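Local coordinates for ABC transporter substrate-binding protein (Bradyrhizobium japonicum, PDB 4I1D), which probably binds small solutes in the periplasm for an ABC importer, perhaps polyamines as assigned to its family, and can hold d-malate, at residues A[25-29]-A[30-34]; A[159-162]-A[163-166]; A[278-282]-A[283-287]. All coordinates share one frame; numbering follows the deposited sequence.

In the fold
The three contacts illustrate one principle, that a short run of chain can mark the start or end of a helix with bonds between near neighbours in sequence. Contact 1 ends helix 12-30, contact 2 leads into helix 166-176, and contact 3 begins the short helix 282-285. Contacts 1 and 2 fall on opposite sides of the chain's centre, their own centres about 42 Å apart. Contact 3 is nearer to contact 1, with about 11 Å between nearest atoms, and helix 255-260 touches both of them; from contact 2 its nearest atoms are about 19 Å away. All three lie away from the d-malate pocket, which includes Gly187, Trp205 and Arg208.

Contact 1: residues A[25-29]-A[30-34]; sequences PSAKK and LGITI
Gly31, with its positive phi of 70°, turns the chain out of the helix and brings Ile32 back over Ala27, the C-prime step of a Schellman motif. The signature bond runs from Ile32 N to Ala27 O at 3.0 Å; it lies in the carbonyl plane, on a lone pair. Gly31 N also reaches Ala27 O, but weakly, and makes the motif's second, likewise weak, bond to Lys28 O at 3.3 Å. One carbonyl is thus shared by two successive N-H groups, while the last regular helical bond, Leu30 N to Ser26 O, measures 2.9 Å.

Apolar contact follows the turn. The methyl CB of Ala27 meets Ile34 CG1 at 3.6 Å, whereas Ile32 CG1 stands further back, 4.3 Å from the same Ala27 CB. Ile34 reaches the methyl because its CG1 is anti to the carbonyl carbon (chi1 -49°), which also brings its CD1 within 3.7 Å of Ala27 CB.

The reversal joins helix 12-30 to strand 33-38 in a beta-alpha-beta unit: Thr33 pairs by backbone bonds with Ala3 and Ile5, setting strand 33-38 parallel to strand 4-9, while helix 242-252 covers Leu30 through Glu251 and Ile34 through Phe248.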
ATOM      1  N   PRO A  25     -47.337  22.971   6.038  1.00 59.16           N
ATOM      2  CA  PRO A  25     -48.090  24.211   6.288  1.00 62.14           C
ATOM      3  C   PRO A  25     -47.431  25.422   5.612  1.00 59.02           C
ATOM      4  O   PRO A  25     -48.133  26.272   5.075  1.00 61.66           O
ATOM      5  CB  PRO A  25     -48.058  24.347   7.819  1.00 63.88           C
ATOM      6  CG  PRO A  25     -47.745  22.952   8.334  1.00 64.32           C
ATOM      7  CD  PRO A  25     -46.852  22.344   7.283  1.00 55.89           C
ATOM      8  N   SER A  26     -46.105  25.492   5.626  1.00 52.70           N
ATOM      9  CA  SER A  26     -45.392  26.579   4.957  1.00 60.01           C
ATOM     10  C   SER A  26     -45.603  26.584   3.440  1.00 63.48           C
ATOM     11  O   SER A  26     -45.832  27.631   2.837  1.00 68.26           O
ATOM     12  CB  SER A  26     -43.895  26.499   5.263  1.00 59.90           C
ATOM     13  OG  SER A  26     -43.642  26.816   6.620  1.00 62.83           O
ATOM     14  N   ALA A  27     -45.508  25.411   2.822  1.00 63.10           N
ATOM     15  CA  ALA A  27     -45.732  25.294   1.386  1.00 65.89           C
ATOM     16  C   ALA A  27     -47.162  25.707   1.020  1.00 65.53           C
ATOM     17  O   ALA A  27     -47.401  26.325  -0.019  1.00 68.27           O
ATOM     18  CB  ALA A  27     -45.450  23.875   0.922  1.00 65.42           C
ATOM     19  N   LYS A  28     -48.112  25.357   1.880  1.00 64.97           N
ATOM     20  CA  LYS A  28     -49.503  25.719   1.658  1.00 66.06           C
ATOM     21  C   LYS A  28     -49.694  27.232   1.794  1.00 70.01           C
ATOM     22  O   LYS A  28     -50.291  27.865   0.935  1.00 76.84           O
ATOM     23  CB  LYS A  28     -50.420  24.962   2.623  1.00 69.27           C
ATOM     24  CG  LYS A  28     -51.912  25.151   2.335  1.00 80.68           C
ATOM     25  CD  LYS A  28     -52.788  24.177   3.117  1.00 87.83           C
ATOM     26  CE  LYS A  28     -54.252  24.280   2.676  1.00 98.49           C
ATOM     27  NZ  LYS A  28     -55.162  23.353   3.420  1.00100.71           N
ATOM     28  N   LYS A  29     -49.165  27.809   2.867  1.00 76.03           N
ATOM     29  CA  LYS A  29     -49.268  29.248   3.100  1.00 77.87           C
ATOM     30  C   LYS A  29     -48.650  30.039   1.953  1.00 73.38           C
ATOM     31  O   LYS A  29     -49.222  31.017   1.478  1.00 72.48           O
ATOM     32  CB  LYS A  29     -48.571  29.629   4.410  1.00 75.50           C
ATOM     33  CG  LYS A  29     -48.962  30.992   4.967  1.00 84.37           C
ATOM     34  CD  LYS A  29     -50.418  31.002   5.401  1.00 98.94           C
ATOM     35  CE  LYS A  29     -50.725  32.155   6.359  1.00109.33           C
ATOM     36  NZ  LYS A  29     -50.878  31.694   7.775  1.00109.68           N
ATOM     37  N   LEU A  30     -47.475  29.610   1.515  1.00 67.07           N
ATOM     38  CA  LEU A  30     -46.723  30.353   0.513  1.00 67.48           C
ATOM     39  C   LEU A  30     -47.175  30.023  -0.901  1.00 74.03           C
ATOM     40  O   LEU A  30     -46.940  30.795  -1.832  1.00 75.43           O
ATOM     41  CB  LEU A  30     -45.220  30.095   0.673  1.00 66.79           C
ATOM     42  CG  LEU A  30     -44.566  30.783   1.877  1.00 69.32           C
ATOM     43  CD1 LEU A  30     -43.185  30.209   2.168  1.00 64.65           C
ATOM     44  CD2 LEU A  30     -44.491  32.293   1.656  1.00 68.08           C
ATOM     45  N   GLY A  31     -47.834  28.881  -1.060  1.00 74.42           N
ATOM     46  CA  GLY A  31     -48.256  28.443  -2.379  1.00 80.48           C
ATOM     47  C   GLY A  31     -47.063  28.024  -3.219  1.00 79.23           C
ATOM     48  O   GLY A  31     -46.948  28.406  -4.383  1.00 80.94           O
ATOM     49  N   ILE A  32     -46.164  27.251  -2.616  1.00 66.32           N
ATOM     50  CA  ILE A  32     -44.984  26.740  -3.308  1.00 71.15           C
ATOM     51  C   ILE A  32     -44.866  25.224  -3.148  1.00 66.11           C
ATOM     52  O   ILE A  32     -45.569  24.613  -2.342  1.00 61.72           O
ATOM     53  CB  ILE A  32     -43.679  27.383  -2.772  1.00 59.20           C
ATOM     54  CG1 ILE A  32     -43.474  27.030  -1.304  1.00 55.78           C
ATOM     55  CG2 ILE A  32     -43.727  28.882  -2.916  1.00 68.39           C
ATOM     56  CD1 ILE A  32     -42.179  27.572  -0.716  1.00 57.34           C
ATOM     57  N   THR A  33     -43.975  24.624  -3.927  1.00 61.64           N
ATOM     58  CA  THR A  33     -43.648  23.216  -3.770  1.00 58.89           C
ATOM     59  C   THR A  33     -42.299  23.088  -3.045  1.00 60.00           C
ATOM     60  O   THR A  33     -41.292  23.655  -3.467  1.00 58.84           O
ATOM     61  CB  THR A  33     -43.603  22.490  -5.138  1.00 58.93           C
ATOM     62  OG1 THR A  33     -44.934  22.347  -5.654  1.00 71.33           O
ATOM     63  CG2 THR A  33     -42.981  21.107  -5.008  1.00 55.49           C
ATOM     64  N   ILE A  34     -42.280  22.360  -1.939  1.00 57.08           N
ATOM     65  CA  ILE A  34     -41.021  22.101  -1.254  1.00 50.88           C
ATOM     66  C   ILE A  34     -40.534  20.700  -1.587  1.00 52.05           C
ATOM     67  O   ILE A  34     -41.072  19.714  -1.092  1.00 57.96           O
ATOM     68  CB  ILE A  34     -41.161  22.272   0.273  1.00 50.54           C
ATOM     69  CG1 ILE A  34     -41.863  23.598   0.583  1.00 52.15           C
ATOM     70  CG2 ILE A  34     -39.781  22.171   0.971  1.00 45.96           C
ATOM     71  CD1 ILE A  34     -41.945  23.934   2.057  1.00 50.94           C
TER

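Contact 2: residues A[159-162]-A[163-166]; sequences DKLY and PLDV
Leu164 lays a methyl over one face of the Tyr162 ring, and this is the tight half of the contact. Its CD2 sits 4.1 Å from the ring centroid and 28° off the ring normal, a CH-pi contact displaced toward the CD1-CE1 side, where Tyr162 CE1 is 3.7 Å from Leu164 CD2. Both side chains have CG anti to their own carbonyl carbon (chi1 -60° in Tyr162 and -62° in Leu164), and they run side by side in the same direction. The same methyl also touches Leu161, with CB 3.8 Å from Leu164 CD2, so a single carbon bridges an aliphatic and an aromatic neighbour. Helix 146-153 closes over Leu161 and Leu164 through Leu151 and Glu148, and Glu148 OE1 also holds the Tyr162 hydroxyl by a hydrogen bond.

What folds the chain so sharply is the cis peptide between Tyr162 and Pro163, at the heart of a type VI turn. Leu161 and Leu164 are the outer residues of that turn, and in place of a direct N-H bond Leu164 CA offers a C-H contact to Leu161 O at 3.4 Å. The same fold brings two acceptors, Leu161 O and Pro163 O, within 3.0 Å of each other.

The other half is polar and opens to water: Leu161 O finds its donor in a water at 2.7 Å. That water in turn accepts from Asp165 N at 2.9 Å, spanning a gap too wide for the two backbone groups to close directly. Beyond it the exposed Asp165 serves as N-cap of helix 166-176, its OD1 accepting from Arg168 N, while the exposed Pro163 ring rests against Trp305.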
ATOM      1  N   ASP A 159     -21.973  25.509  33.048  1.00 59.08           N
ATOM      2  CA  ASP A 159     -21.932  26.871  32.524  1.00 69.03           C
ATOM      3  C   ASP A 159     -20.534  27.496  32.609  1.00 72.92           C
ATOM      4  O   ASP A 159     -20.365  28.687  32.360  1.00 80.17           O
ATOM      5  CB  ASP A 159     -22.965  27.752  33.231  1.00 78.68           C
ATOM      6  CG  ASP A 159     -22.721  27.851  34.725  1.00 93.25           C
ATOM      7  OD1 ASP A 159     -22.016  26.974  35.274  1.00 93.32           O
ATOM      8  OD2 ASP A 159     -23.237  28.803  35.350  1.00100.21           O
ATOM      9  N   LYS A 160     -19.532  26.687  32.943  1.00 62.67           N
ATOM     10  CA  LYS A 160     -18.153  27.166  32.993  1.00 60.09           C
ATOM     11  C   LYS A 160     -17.224  26.400  32.041  1.00 58.61           C
ATOM     12  O   LYS A 160     -16.006  26.442  32.188  1.00 59.90           O
ATOM     13  CB  LYS A 160     -17.615  27.057  34.420  1.00 60.51           C
ATOM     14  CG  LYS A 160     -18.367  27.888  35.452  1.00 74.97           C
ATOM     15  CD  LYS A 160     -18.064  29.377  35.317  1.00 87.74           C
ATOM     16  CE  LYS A 160     -18.580  30.156  36.524  1.00 94.06           C
ATOM     17  NZ  LYS A 160     -18.172  31.589  36.500  1.00 98.81           N
ATOM     18  N   LEU A 161     -17.796  25.709  31.064  1.00 53.51           N
ATOM     19  CA  LEU A 161     -17.015  24.839  30.191  1.00 54.60           C
ATOM     20  C   LEU A 161     -16.096  25.557  29.203  1.00 54.94           C
ATOM     21  O   LEU A 161     -14.955  25.143  28.998  1.00 58.98           O
ATOM     22  CB  LEU A 161     -17.945  23.898  29.422  1.00 55.95           C
ATOM     23  CG  LEU A 161     -18.513  22.761  30.264  1.00 50.69           C
ATOM     24  CD1 LEU A 161     -19.718  22.161  29.594  1.00 44.94           C
ATOM     25  CD2 LEU A 161     -17.439  21.721  30.485  1.00 54.35           C
ATOM     26  N   TYR A 162     -16.597  26.614  28.572  1.00 57.02           N
ATOM     27  CA  TYR A 162     -15.889  27.236  27.453  1.00 56.01           C
ATOM     28  C   TYR A 162     -14.996  28.400  27.892  1.00 57.89           C
ATOM     29  O   TYR A 162     -15.333  29.130  28.820  1.00 64.68           O
ATOM     30  CB  TYR A 162     -16.889  27.667  26.364  1.00 55.44           C
ATOM     31  CG  TYR A 162     -17.689  26.510  25.794  1.00 51.90           C
ATOM     32  CD1 TYR A 162     -17.155  25.691  24.808  1.00 52.00           C
ATOM     33  CD2 TYR A 162     -18.972  26.232  26.249  1.00 51.76           C
ATOM     34  CE1 TYR A 162     -17.873  24.627  24.285  1.00 54.35           C
ATOM     35  CE2 TYR A 162     -19.708  25.161  25.729  1.00 45.28           C
ATOM     36  CZ  TYR A 162     -19.152  24.364  24.750  1.00 49.35           C
ATOM     37  OH  TYR A 162     -19.868  23.308  24.228  1.00 49.85           O
ATOM     38  N   PRO A 163     -13.828  28.555  27.249  1.00 60.33           N
ATOM     39  CA  PRO A 163     -13.263  27.669  26.221  1.00 52.29           C
ATOM     40  C   PRO A 163     -12.856  26.322  26.812  1.00 48.32           C
ATOM     41  O   PRO A 163     -12.400  26.290  27.950  1.00 55.87           O
ATOM     42  CB  PRO A 163     -12.022  28.434  25.750  1.00 62.65           C
ATOM     43  CG  PRO A 163     -11.649  29.320  26.929  1.00 67.53           C
ATOM     44  CD  PRO A 163     -12.957  29.714  27.536  1.00 63.79           C
ATOM     45  N   LEU A 164     -13.022  25.230  26.066  1.00 49.04           N
ATOM     46  CA  LEU A 164     -12.793  23.899  26.626  1.00 47.51           C
ATOM     47  C   LEU A 164     -11.327  23.660  26.962  1.00 52.17           C
ATOM     48  O   LEU A 164     -10.445  23.993  26.180  1.00 55.16           O
ATOM     49  CB  LEU A 164     -13.281  22.798  25.677  1.00 46.23           C
ATOM     50  CG  LEU A 164     -14.774  22.744  25.337  1.00 45.41           C
ATOM     51  CD1 LEU A 164     -15.076  21.536  24.471  1.00 50.04           C
ATOM     52  CD2 LEU A 164     -15.653  22.727  26.584  1.00 47.12           C
ATOM     53  N   ASP A 165     -11.071  23.086  28.135  1.00 52.43           N
ATOM     54  CA  ASP A 165      -9.739  22.591  28.456  1.00 53.89           C
ATOM     55  C   ASP A 165      -9.597  21.221  27.794  1.00 54.76           C
ATOM     56  O   ASP A 165      -9.994  20.194  28.365  1.00 56.28           O
ATOM     57  CB  ASP A 165      -9.558  22.474  29.966  1.00 56.45           C
ATOM     58  CG  ASP A 165      -8.147  22.052  30.366  1.00 62.49           C
ATOM     59  OD1 ASP A 165      -7.395  21.546  29.502  1.00 64.53           O
ATOM     60  OD2 ASP A 165      -7.798  22.225  31.560  1.00 60.04           O
ATOM     61  N   VAL A 166      -9.033  21.216  26.587  1.00 53.47           N
ATOM     62  CA  VAL A 166      -9.022  20.018  25.747  1.00 55.12           C
ATOM     63  C   VAL A 166      -8.118  18.897  26.269  1.00 56.66           C
ATOM     64  O   VAL A 166      -8.532  17.734  26.282  1.00 62.37           O
ATOM     65  CB  VAL A 166      -8.732  20.346  24.261  1.00 54.44           C
ATOM     66  CG1 VAL A 166      -8.892  19.097  23.403  1.00 47.70           C
ATOM     67  CG2 VAL A 166      -9.695  21.416  23.776  1.00 50.84           C
TER
HETATM   68  O   HOH W   1     -13.263  23.290  30.054  1.00 58.01           O

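Contact 3: residues A[278-282]-A[283-287]; sequences NVIKP and ERAAQ
Pro282 stands at the first turn of helix 282-285, just after the N-cap residue Lys281, and offers its carbonyl to the chain ahead: Ala286 N donates to Pro282 O at 3.1 Å, and the methyl CB of Ala286 lies 3.6 Å from the same Pro282 O. Being a proline it has no N-H to give, which suits the opening turn of a helix, where an N-H would lack a helical acceptor. Glu283 continues the first turn, and its chain bends at chi2, leaving the carboxylate at the surface.

Arg284 carries the polar end of the contact. Its CB rests 3.5 Å from Lys281 O, the oxygen that takes a straight bond from Ala285 N at 3.0 Å and a weak one from Arg284 N. The first torsion, 174°, sets CG opposite the backbone N and 4.1 Å from Ile280 CG2; that methyl also meets Ala285 CB at 3.8 Å. Further out, NH1 donates to Gln287 OE1 at 2.9 Å and NE to Pro262 O. A leucine in its place would probably leave Gln287 OE1 and Pro262 O without these donors and free the Gln287 amide to turn.

Neutral oxygens take these two bonds, and the ion pairs, to Asp266 and to a sulfate probably from the crystallisation liquor, are long and weak, so directed N-H bonds probably do more than charge pairing to fix the guanidinium.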
ATOM      1  N   ASN A 278     -49.392  29.128  22.879  1.00 74.57           N
ATOM      2  CA  ASN A 278     -50.491  28.359  23.458  1.00 88.12           C
ATOM      3  C   ASN A 278     -50.911  27.163  22.612  1.00 87.92           C
ATOM      4  O   ASN A 278     -52.102  26.852  22.526  1.00 92.64           O
ATOM      5  CB  ASN A 278     -51.709  29.256  23.702  1.00 98.97           C
ATOM      6  CG  ASN A 278     -52.000  29.456  25.174  1.00108.69           C
ATOM      7  OD1 ASN A 278     -52.840  28.764  25.749  1.00114.43           O
ATOM      8  ND2 ASN A 278     -51.308  30.408  25.794  1.00110.74           N
ATOM      9  N   VAL A 279     -49.946  26.502  21.975  1.00 84.13           N
ATOM     10  CA  VAL A 279     -50.239  25.253  21.274  1.00 83.57           C
ATOM     11  C   VAL A 279     -49.585  24.090  21.999  1.00 77.51           C
ATOM     12  O   VAL A 279     -50.063  22.957  21.926  1.00 83.64           O
ATOM     13  CB  VAL A 279     -49.815  25.267  19.780  1.00 80.56           C
ATOM     14  CG1 VAL A 279     -49.632  26.693  19.286  1.00 84.15           C
ATOM     15  CG2 VAL A 279     -48.560  24.441  19.562  1.00 69.22           C
ATOM     16  N   ILE A 280     -48.503  24.387  22.711  1.00 70.81           N
ATOM     17  CA  ILE A 280     -47.799  23.397  23.522  1.00 69.30           C
ATOM     18  C   ILE A 280     -48.292  23.405  24.963  1.00 76.00           C
ATOM     19  O   ILE A 280     -48.080  24.373  25.691  1.00 76.59           O
ATOM     20  CB  ILE A 280     -46.290  23.671  23.540  1.00 67.56           C
ATOM     21  CG1 ILE A 280     -45.757  23.824  22.112  1.00 65.30           C
ATOM     22  CG2 ILE A 280     -45.556  22.554  24.275  1.00 68.58           C
ATOM     23  CD1 ILE A 280     -44.307  24.272  22.047  1.00 57.74           C
ATOM     24  N   LYS A 281     -48.947  22.323  25.374  1.00 77.52           N
ATOM     25  CA  LYS A 281     -49.429  22.192  26.746  1.00 76.72           C
ATOM     26  C   LYS A 281     -48.250  22.073  27.723  1.00 71.93           C
ATOM     27  O   LYS A 281     -47.191  21.549  27.362  1.00 69.82           O
ATOM     28  CB  LYS A 281     -50.361  20.981  26.866  1.00 85.08           C
ATOM     29  CG  LYS A 281     -51.507  20.976  25.852  1.00102.47           C
ATOM     30  CD  LYS A 281     -52.515  19.845  26.110  1.00115.94           C
ATOM     31  CE  LYS A 281     -52.426  18.725  25.063  1.00119.68           C
ATOM     32  NZ  LYS A 281     -51.199  17.873  25.190  1.00117.60           N
ATOM     33  N   PRO A 282     -48.435  22.560  28.963  1.00 64.95           N
ATOM     34  CA  PRO A 282     -47.386  22.567  29.994  1.00 66.56           C
ATOM     35  C   PRO A 282     -46.726  21.197  30.183  1.00 70.32           C
ATOM     36  O   PRO A 282     -45.496  21.116  30.255  1.00 70.67           O
ATOM     37  CB  PRO A 282     -48.148  22.953  31.267  1.00 63.88           C
ATOM     38  CG  PRO A 282     -49.380  23.661  30.779  1.00 64.24           C
ATOM     39  CD  PRO A 282     -49.743  22.980  29.503  1.00 72.02           C
ATOM     40  N   GLU A 283     -47.541  20.145  30.261  1.00 72.18           N
ATOM     41  CA  GLU A 283     -47.055  18.779  30.442  1.00 76.72           C
ATOM     42  C   GLU A 283     -46.099  18.358  29.322  1.00 70.93           C
ATOM     43  O   GLU A 283     -45.151  17.614  29.553  1.00 66.62           O
ATOM     44  CB  GLU A 283     -48.231  17.799  30.493  1.00 87.57           C
ATOM     45  CG  GLU A 283     -49.533  18.392  31.024  1.00107.67           C
ATOM     46  CD  GLU A 283     -49.658  18.277  32.535  1.00126.20           C
ATOM     47  OE1 GLU A 283     -48.752  17.689  33.170  1.00127.87           O
ATOM     48  OE2 GLU A 283     -50.668  18.772  33.089  1.00133.21           O
ATOM     49  N   ARG A 284     -46.364  18.830  28.108  1.00 67.16           N
ATOM     50  CA  ARG A 284     -45.547  18.476  26.950  1.00 65.96           C
ATOM     51  C   ARG A 284     -44.259  19.291  26.899  1.00 62.05           C
ATOM     52  O   ARG A 284     -43.192  18.766  26.570  1.00 60.16           O
ATOM     53  CB  ARG A 284     -46.343  18.659  25.650  1.00 60.87           C
ATOM     54  CG  ARG A 284     -45.533  18.441  24.371  1.00 62.97           C
ATOM     55  CD  ARG A 284     -44.932  17.044  24.340  1.00 67.78           C
ATOM     56  NE  ARG A 284     -44.096  16.807  23.165  1.00 70.32           N
ATOM     57  CZ  ARG A 284     -43.241  15.792  23.050  1.00 76.12           C
ATOM     58  NH1 ARG A 284     -43.103  14.927  24.050  1.00 81.90           N
ATOM     59  NH2 ARG A 284     -42.517  15.644  21.945  1.00 70.26           N
ATOM     60  N   ALA A 285     -44.364  20.579  27.212  1.00 61.61           N
ATOM     61  CA  ALA A 285     -43.198  21.457  27.218  1.00 65.12           C
ATOM     62  C   ALA A 285     -42.152  20.951  28.207  1.00 66.30           C
ATOM     63  O   ALA A 285     -40.944  21.014  27.944  1.00 62.55           O
ATOM     64  CB  ALA A 285     -43.609  22.879  27.565  1.00 67.98           C
ATOM     65  N   ALA A 286     -42.635  20.438  29.337  1.00 61.61           N
ATOM     66  CA  ALA A 286     -41.773  19.960  30.415  1.00 72.27           C
ATOM     67  C   ALA A 286     -40.827  18.844  29.973  1.00 72.94           C
ATOM     68  O   ALA A 286     -39.918  18.463  30.720  1.00 72.25           O
ATOM     69  CB  ALA A 286     -42.621  19.496  31.605  1.00 69.83           C
ATOM     70  N   GLN A 287     -41.046  18.325  28.765  1.00 61.83           N
ATOM     71  CA  GLN A 287     -40.262  17.208  28.248  1.00 54.16           C
ATOM     72  C   GLN A 287     -39.259  17.655  27.199  1.00 54.71           C
ATOM     73  O   GLN A 287     -38.498  16.838  26.675  1.00 53.50           O
ATOM     74  CB  GLN A 287     -41.184  16.138  27.654  1.00 61.96           C
ATOM     75  CG  GLN A 287     -42.100  15.480  28.685  1.00 78.11           C
ATOM     76  CD  GLN A 287     -43.241  14.696  28.057  1.00 92.52           C
ATOM     77  OE1 GLN A 287     -43.569  14.878  26.881  1.00 95.55           O
ATOM     78  NE2 GLN A 287     -43.857  13.818  28.845  1.00 98.06           N
TER